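Long-range contacts in organophosphorus hydrolase (Pseudomonas oleovorans, PDB 4O98), which hydrolyses organophosphorus triesters as an engineered double mutant of a lactonase, and carries a two-zinc site of the metallo-beta-lactamase superfamily: residues T134-H139 with T161-Q166; P216-V221 with T231-K236. All coordinates share one frame; numbering follows the deposited sequence.

Contact 1 comes first along the chain and closes before contact 2 opens; their centres lie 12 Å apart. Contact 1 joins two parallel neighbours of the seven-stranded mixed sheet. Contact 2 is a hairpin at one margin of the six-stranded mixed sheet. The two sheets face each other as the sandwich of the metallo-beta-lactamase fold, and the contacts meet between them. L136 packs on Y233, whose OH probably hydrogen-bonds to L137 O. T138 O probably accepts a bond from T231 N, and P165 packs on T231. The chain that leaves contact 1 toward the zinc site is thus tied to the hairpin of the other sheet.

Contact 1 (T134-H139 with T161-Q166); sequences TVLLTH and TVEVPQ. With ZN (zinc ion), chain F.
P165 ends its strand with its ring set against the neighbouring chain: ring atom CD lies 3.4 Å from L137 O, and the proline has no N-H to offer that oxygen. Strands 134-136 and 161-165 pair in parallel and belong to a beta-alpha-beta unit of the metallo-beta-lactamase fold, with helix 142-145 in the connection. Their short axes run 21° apart. V135 is held through both its N and its O: its N donates to T161 O at 2.8 Å, and its O accepts from E163 N. L137 N then reaches E163 O in a longer bond of 3.1 Å.

The side chains of the paired strands alternate between two faces. On one, V135 lies against V162. L137, from the loop just beyond the strand, also reaches V162, and its CD1 sits 3.7 Å from V162 CG1. That methyl of V162 points anti to the backbone N (chi1 176°), which brings it to L137. On the other face, L136 lies alongside E163 and presses CD1 to within 3.6 Å of E163 CB. T134 CG2 meets E163 CG at an angle, 3.9 Å away, so E163 CG lies near both T134 CG2 and L136 CD1. The E163 chain bends at chi2 (-86°), and the carboxylate of this buried residue forms a salt bridge with K206 through OE1.

Beyond the strand, T138 and H139 carry the chain to the metal. H139 shares its zinc ion with H141, H226 and D247, and a water is the fifth ligand. H139 ND1 donates to T138 OG1 at 2.9 Å within the ring plane. T138 OG1 is also hydrogen-bonded to D104, so a second shell helps to fix the imidazole, whose NE2 binds the zinc at 2.3 Å from H139.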
ATOM      1  N   THR B 134      11.432  24.899  -1.513  1.00 41.34           N
ATOM      2  CA  THR B 134      12.662  24.184  -1.826  1.00 38.67           C
ATOM      3  C   THR B 134      12.366  22.888  -2.583  1.00 41.96           C
ATOM      4  O   THR B 134      11.463  22.132  -2.208  1.00 40.50           O
ATOM      5  CB  THR B 134      13.440  23.852  -0.553  1.00 41.13           C
ATOM      6  OG1 THR B 134      13.492  25.013   0.281  1.00 44.41           O
ATOM      7  CG2 THR B 134      14.867  23.368  -0.886  1.00 38.10           C
ATOM      8  N   VAL B 135      13.116  22.655  -3.658  1.00 41.15           N
ATOM      9  CA  VAL B 135      13.125  21.370  -4.336  1.00 36.40           C
ATOM     10  C   VAL B 135      14.501  20.745  -4.169  1.00 38.99           C
ATOM     11  O   VAL B 135      15.505  21.338  -4.572  1.00 41.28           O
ATOM     12  CB  VAL B 135      12.841  21.504  -5.825  1.00 39.70           C
ATOM     13  CG1 VAL B 135      13.018  20.157  -6.494  1.00 37.22           C
ATOM     14  CG2 VAL B 135      11.422  22.036  -6.054  1.00 36.63           C
ATOM     15  N   LEU B 136      14.548  19.570  -3.544  1.00 33.13           N
ATOM     16  CA  LEU B 136      15.788  18.807  -3.407  1.00 34.83           C
ATOM     17  C   LEU B 136      15.821  17.741  -4.503  1.00 37.55           C
ATOM     18  O   LEU B 136      14.819  17.039  -4.719  1.00 32.70           O
ATOM     19  CB  LEU B 136      15.837  18.134  -2.037  1.00 36.05           C
ATOM     20  CG  LEU B 136      16.734  18.718  -0.942  1.00 44.26           C
ATOM     21  CD1 LEU B 136      16.825  20.223  -1.055  1.00 39.36           C
ATOM     22  CD2 LEU B 136      16.257  18.318   0.451  1.00 35.93           C
ATOM     23  N   LEU B 137      16.942  17.616  -5.213  1.00 35.39           N
ATOM     24  CA  LEU B 137      17.018  16.586  -6.245  1.00 32.40           C
ATOM     25  C   LEU B 137      18.047  15.532  -5.882  1.00 34.45           C
ATOM     26  O   LEU B 137      19.195  15.852  -5.595  1.00 34.43           O
ATOM     27  CB  LEU B 137      17.335  17.192  -7.612  1.00 36.26           C
ATOM     28  CG  LEU B 137      16.359  18.194  -8.250  1.00 38.21           C
ATOM     29  CD1 LEU B 137      16.980  18.789  -9.509  1.00 34.67           C
ATOM     30  CD2 LEU B 137      15.018  17.563  -8.596  1.00 37.17           C
ATOM     31  N   THR B 138      17.636  14.269  -5.893  1.00 35.25           N
ATOM     32  CA  THR B 138      18.580  13.196  -5.602  1.00 35.49           C
ATOM     33  C   THR B 138      19.597  13.069  -6.743  1.00 34.76           C
ATOM     34  O   THR B 138      20.781  12.809  -6.504  1.00 37.07           O
ATOM     35  CB  THR B 138      17.870  11.848  -5.327  1.00 35.12           C
ATOM     36  OG1 THR B 138      17.100  11.449  -6.476  1.00 31.45           O
ATOM     37  CG2 THR B 138      16.953  11.975  -4.104  1.00 29.08           C
ATOM     38  N   HIS B 139      19.124  13.255  -7.972  1.00 30.89           N
ATOM     39  CA  HIS B 139      19.991  13.298  -9.158  1.00 34.49           C
ATOM     40  C   HIS B 139      19.217  13.903 -10.331  1.00 34.44           C
ATOM     41  O   HIS B 139      18.021  14.172 -10.203  1.00 36.27           O
ATOM     42  CB  HIS B 139      20.552  11.919  -9.517  1.00 31.86           C
ATOM     43  CG  HIS B 139      19.507  10.873  -9.795  1.00 34.48           C
ATOM     44  ND1 HIS B 139      18.473  10.599  -8.926  1.00 32.65           N
ATOM     45  CD2 HIS B 139      19.371   9.999 -10.825  1.00 34.87           C
ATOM     46  CE1 HIS B 139      17.734   9.614  -9.413  1.00 32.91           C
ATOM     47  NE2 HIS B 139      18.262   9.226 -10.561  1.00 34.00           N
ATOM     48  N   THR B 161      13.452  27.301  -4.640  1.00 41.29           N
ATOM     49  CA  THR B 161      14.867  27.195  -4.950  1.00 40.97           C
ATOM     50  C   THR B 161      15.163  25.719  -5.225  1.00 42.23           C
ATOM     51  O   THR B 161      14.697  24.846  -4.484  1.00 42.88           O
ATOM     52  CB  THR B 161      15.736  27.694  -3.780  1.00 39.63           C
ATOM     53  OG1 THR B 161      15.603  29.115  -3.659  1.00 42.35           O
ATOM     54  CG2 THR B 161      17.206  27.350  -4.003  1.00 44.27           C
ATOM     55  N   VAL B 162      15.916  25.435  -6.287  1.00 41.69           N
ATOM     56  CA  VAL B 162      16.280  24.061  -6.620  1.00 36.98           C
ATOM     57  C   VAL B 162      17.688  23.737  -6.157  1.00 44.14           C
ATOM     58  O   VAL B 162      18.657  24.362  -6.594  1.00 49.23           O
ATOM     59  CB  VAL B 162      16.157  23.779  -8.118  1.00 38.47           C
ATOM     60  CG1 VAL B 162      16.634  22.353  -8.444  1.00 39.98           C
ATOM     61  CG2 VAL B 162      14.725  23.968  -8.562  1.00 38.82           C
ATOM     62  N   GLU B 163      17.797  22.767  -5.255  1.00 43.31           N
ATOM     63  CA  GLU B 163      19.095  22.331  -4.745  1.00 47.61           C
ATOM     64  C   GLU B 163      19.563  21.075  -5.490  1.00 49.21           C
ATOM     65  O   GLU B 163      18.906  20.023  -5.433  1.00 42.34           O
ATOM     66  CB  GLU B 163      18.999  22.041  -3.248  1.00 44.18           C
ATOM     67  CG  GLU B 163      18.448  23.198  -2.420  1.00 48.45           C
ATOM     68  CD  GLU B 163      19.532  24.183  -2.018  1.00 59.50           C
ATOM     69  OE1 GLU B 163      19.273  25.042  -1.144  1.00 58.19           O
ATOM     70  OE2 GLU B 163      20.649  24.086  -2.580  1.00 61.07           O
ATOM     71  N   VAL B 164      20.687  21.189  -6.194  1.00 44.90           N
ATOM     72  CA  VAL B 164      21.233  20.065  -6.946  1.00 43.60           C
ATOM     73  C   VAL B 164      22.658  19.811  -6.466  1.00 42.76           C
ATOM     74  O   VAL B 164      23.422  20.753  -6.272  1.00 46.77           O
ATOM     75  CB  VAL B 164      21.176  20.328  -8.474  1.00 39.24           C
ATOM     76  CG1 VAL B 164      21.985  21.542  -8.835  1.00 47.30           C
ATOM     77  CG2 VAL B 164      21.670  19.126  -9.261  1.00 42.44           C
ATOM     78  N   PRO B 165      23.010  18.538  -6.227  1.00 41.70           N
ATOM     79  CA  PRO B 165      24.379  18.243  -5.777  1.00 45.02           C
ATOM     80  C   PRO B 165      25.395  18.713  -6.818  1.00 45.80           C
ATOM     81  O   PRO B 165      25.147  18.551  -8.019  1.00 42.27           O
ATOM     82  CB  PRO B 165      24.398  16.710  -5.674  1.00 39.17           C
ATOM     83  CG  PRO B 165      22.952  16.308  -5.532  1.00 41.16           C
ATOM     84  CD  PRO B 165      22.172  17.325  -6.321  1.00 41.84           C
ATOM     85  N   GLN B 166      26.510  19.282  -6.368  1.00 45.94           N
ATOM     86  CA  GLN B 166      27.475  19.883  -7.281  1.00 48.68           C
ATOM     87  C   GLN B 166      28.034  18.899  -8.307  1.00 46.25           C
ATOM     88  O   GLN B 166      28.126  19.215  -9.496  1.00 45.50           O
ATOM     89  CB  GLN B 166      28.617  20.554  -6.518  1.00 52.38           C
ATOM     90  CG  GLN B 166      29.625  21.208  -7.454  1.00 55.87           C
ATOM     91  CD  GLN B 166      30.402  22.310  -6.793  1.00 63.32           C
ATOM     92  OE1 GLN B 166      31.226  22.059  -5.914  1.00 67.40           O
ATOM     93  NE2 GLN B 166      30.146  23.550  -7.210  1.00 68.57           N
TER
HETATM   94 ZN    ZN F 402      17.876   7.448 -11.967  1.00 39.09          ZN
HETATM   95  O   HOH W   1      16.081   7.313 -13.065  1.00 32.51           O

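Contact 2 (P216-V221 with T231-K236); sequences PGVSLV and TSYLFK
Strands 218-221 and 231-236 run antiparallel, their short axes 147° apart. Four backbone hydrogen bonds join the strands, and a fifth, from K236 N to G217 O, extends the pairing by one residue. S219 and L234 form a hydrogen-bonded pair. S219 N donates to L234 O at 2.8 Å, and L234 N returns a nearly straight bond to S219 O. V221 and S232 repeat this exchange. At the other end G217 O also receives the CA-H of F235, with F235 CA 3.2 Å away. G217 has a positive phi of 94°, a conformation readily taken by glycine.

V218, L220, Y233 and F235 share one face. V218 CB stands over the F235 ring, 4.1 Å from its centroid and displaced toward the rim, in a CH-pi contact. L220 lies alongside Y233 and points the same way, with L220 CD1 3.6 Å from Y233 CE1. The hydroxyl of the buried Y233 is hydrogen-bonded to Y208 OH. L136 of the facing sheet packs against V218 and F235.

S219, V221, S232 and L234 occupy the other face. S219 OG sits between its backbone N and carbonyl carbon (chi1 68°), a setting that lays it 3.3 Å from L234 CB. The K236 chain bends at chi3, and its CE passes 3.7 Å from S219 OG; this exposed lysine also touches a crystal neighbour. V221 and L234 meet at an angle, with V221 CG2 4.0 Å from L234 CB. S232 OG bonds to W245 O on strand 240-246 and to S223 OG.

The pair is a beta hairpin at the margin of the six-stranded sheet, which forms one layer of the metallo-beta-lactamase sandwich. Between its strands the chain supplies the zinc ligand H226.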
ATOM      1  N   PRO B 216      16.934  23.241   7.920  1.00 51.78           N
ATOM      2  CA  PRO B 216      16.875  22.585   9.229  1.00 50.19           C
ATOM      3  C   PRO B 216      16.159  21.240   9.141  1.00 50.10           C
ATOM      4  O   PRO B 216      15.094  21.155   8.525  1.00 52.98           O
ATOM      5  CB  PRO B 216      16.065  23.567  10.086  1.00 50.30           C
ATOM      6  CG  PRO B 216      15.400  24.497   9.122  1.00 53.64           C
ATOM      7  CD  PRO B 216      16.330  24.583   7.947  1.00 53.02           C
ATOM      8  N   GLY B 217      16.751  20.207   9.735  1.00 50.15           N
ATOM      9  CA  GLY B 217      16.142  18.890   9.767  1.00 47.69           C
ATOM     10  C   GLY B 217      16.568  17.949   8.648  1.00 44.39           C
ATOM     11  O   GLY B 217      16.185  16.777   8.657  1.00 45.01           O
ATOM     12  N   VAL B 218      17.344  18.448   7.689  1.00 42.44           N
ATOM     13  CA  VAL B 218      17.807  17.613   6.576  1.00 44.93           C
ATOM     14  C   VAL B 218      19.329  17.562   6.486  1.00 46.93           C
ATOM     15  O   VAL B 218      19.997  18.602   6.515  1.00 50.60           O
ATOM     16  CB  VAL B 218      17.211  18.057   5.213  1.00 41.62           C
ATOM     17  CG1 VAL B 218      17.295  19.540   5.052  1.00 50.51           C
ATOM     18  CG2 VAL B 218      17.930  17.373   4.066  1.00 39.84           C
ATOM     19  N   SER B 219      19.864  16.346   6.389  1.00 39.96           N
ATOM     20  CA  SER B 219      21.299  16.131   6.239  1.00 45.68           C
ATOM     21  C   SER B 219      21.590  15.387   4.935  1.00 49.80           C
ATOM     22  O   SER B 219      20.705  14.756   4.358  1.00 47.87           O
ATOM     23  CB  SER B 219      21.852  15.335   7.425  1.00 43.36           C
ATOM     24  OG  SER B 219      21.368  14.004   7.414  1.00 49.91           O
ATOM     25  N   LEU B 220      22.834  15.467   4.476  1.00 49.75           N
ATOM     26  CA  LEU B 220      23.244  14.818   3.236  1.00 46.54           C
ATOM     27  C   LEU B 220      23.775  13.409   3.478  1.00 45.62           C
ATOM     28  O   LEU B 220      24.526  13.177   4.421  1.00 49.58           O
ATOM     29  CB  LEU B 220      24.328  15.652   2.541  1.00 49.18           C
ATOM     30  CG  LEU B 220      23.925  16.646   1.449  1.00 52.62           C
ATOM     31  CD1 LEU B 220      22.429  16.878   1.443  1.00 48.27           C
ATOM     32  CD2 LEU B 220      24.665  17.966   1.609  1.00 56.59           C
ATOM     33  N   VAL B 221      23.382  12.470   2.622  1.00 39.58           N
ATOM     34  CA  VAL B 221      23.954  11.129   2.618  1.00 38.00           C
ATOM     35  C   VAL B 221      24.426  10.829   1.188  1.00 44.14           C
ATOM     36  O   VAL B 221      23.623  10.489   0.300  1.00 41.22           O
ATOM     37  CB  VAL B 221      22.935  10.068   3.098  1.00 42.59           C
ATOM     38  CG1 VAL B 221      23.489   8.679   2.919  1.00 42.86           C
ATOM     39  CG2 VAL B 221      22.574  10.291   4.565  1.00 39.99           C
ATOM     40  N   THR B 231      22.588  11.655  -4.654  1.00 35.48           N
ATOM     41  CA  THR B 231      22.573  12.020  -3.248  1.00 35.57           C
ATOM     42  C   THR B 231      21.253  11.620  -2.580  1.00 39.73           C
ATOM     43  O   THR B 231      20.165  11.810  -3.150  1.00 39.85           O
ATOM     44  CB  THR B 231      22.858  13.526  -3.097  1.00 37.78           C
ATOM     45  OG1 THR B 231      24.190  13.795  -3.552  1.00 42.27           O
ATOM     46  CG2 THR B 231      22.748  13.967  -1.664  1.00 38.33           C
ATOM     47  N   SER B 232      21.359  11.040  -1.385  1.00 37.64           N
ATOM     48  CA  SER B 232      20.186  10.684  -0.596  1.00 36.50           C
ATOM     49  C   SER B 232      20.012  11.680   0.550  1.00 37.04           C
ATOM     50  O   SER B 232      20.996  12.135   1.133  1.00 39.77           O
ATOM     51  CB  SER B 232      20.318   9.259  -0.055  1.00 35.80           C
ATOM     52  OG  SER B 232      20.451   8.321  -1.112  1.00 34.89           O
ATOM     53  N   TYR B 233      18.764  12.011   0.872  1.00 34.58           N
ATOM     54  CA  TYR B 233      18.475  13.025   1.890  1.00 38.98           C
ATOM     55  C   TYR B 233      17.890  12.422   3.163  1.00 39.34           C
ATOM     56  O   TYR B 233      16.915  11.657   3.121  1.00 36.90           O
ATOM     57  CB  TYR B 233      17.537  14.104   1.336  1.00 33.40           C
ATOM     58  CG  TYR B 233      18.125  14.842   0.156  1.00 36.61           C
ATOM     59  CD1 TYR B 233      19.115  15.792   0.333  1.00 33.74           C
ATOM     60  CD2 TYR B 233      17.689  14.580  -1.140  1.00 40.08           C
ATOM     61  CE1 TYR B 233      19.653  16.463  -0.741  1.00 38.52           C
ATOM     62  CE2 TYR B 233      18.225  15.246  -2.225  1.00 36.05           C
ATOM     63  CZ  TYR B 233      19.208  16.185  -2.013  1.00 38.14           C
ATOM     64  OH  TYR B 233      19.745  16.852  -3.084  1.00 40.31           O
ATOM     65  N   LEU B 234      18.497  12.765   4.294  1.00 37.70           N
ATOM     66  CA  LEU B 234      18.079  12.219   5.575  1.00 39.65           C
ATOM     67  C   LEU B 234      17.330  13.286   6.362  1.00 41.39           C
ATOM     68  O   LEU B 234      17.886  14.335   6.693  1.00 41.23           O
ATOM     69  CB  LEU B 234      19.288  11.717   6.361  1.00 39.23           C
ATOM     70  CG  LEU B 234      19.014  11.120   7.746  1.00 42.71           C
ATOM     71  CD1 LEU B 234      18.188   9.873   7.599  1.00 43.58           C
ATOM     72  CD2 LEU B 234      20.312  10.824   8.499  1.00 41.13           C
ATOM     73  N   PHE B 235      16.056  13.024   6.626  1.00 37.98           N
ATOM     74  CA  PHE B 235      15.256  13.916   7.447  1.00 38.58           C
ATOM     75  C   PHE B 235      15.144  13.323   8.832  1.00 41.91           C
ATOM     76  O   PHE B 235      14.978  12.104   8.986  1.00 39.29           O
ATOM     77  CB  PHE B 235      13.876  14.116   6.839  1.00 36.61           C
ATOM     78  CG  PHE B 235      13.890  14.944   5.597  1.00 36.57           C
ATOM     79  CD1 PHE B 235      14.277  14.389   4.384  1.00 35.16           C
ATOM     80  CD2 PHE B 235      13.540  16.289   5.644  1.00 37.67           C
ATOM     81  CE1 PHE B 235      14.306  15.162   3.234  1.00 37.29           C
ATOM     82  CE2 PHE B 235      13.565  17.068   4.509  1.00 36.90           C
ATOM     83  CZ  PHE B 235      13.950  16.510   3.299  1.00 40.13           C
ATOM     84  N   LYS B 236      15.246  14.187   9.837  1.00 44.61           N
ATOM     85  CA  LYS B 236      15.290  13.753  11.229  1.00 43.03           C
ATOM     86  C   LYS B 236      14.381  14.648  12.062  1.00 43.21           C
ATOM     87  O   LYS B 236      14.553  15.864  12.093  1.00 39.95           O
ATOM     88  CB  LYS B 236      16.735  13.799  11.745  1.00 45.97           C
ATOM     89  CG  LYS B 236      17.475  15.124  11.411  1.00 59.68           C
ATOM     90  CD  LYS B 236      18.964  15.108  11.790  1.00 58.01           C
ATOM     91  CE  LYS B 236      19.810  14.409  10.734  1.00 59.70           C
ATOM     92  NZ  LYS B 236      21.161  14.074  11.279  1.00 66.38           N
TER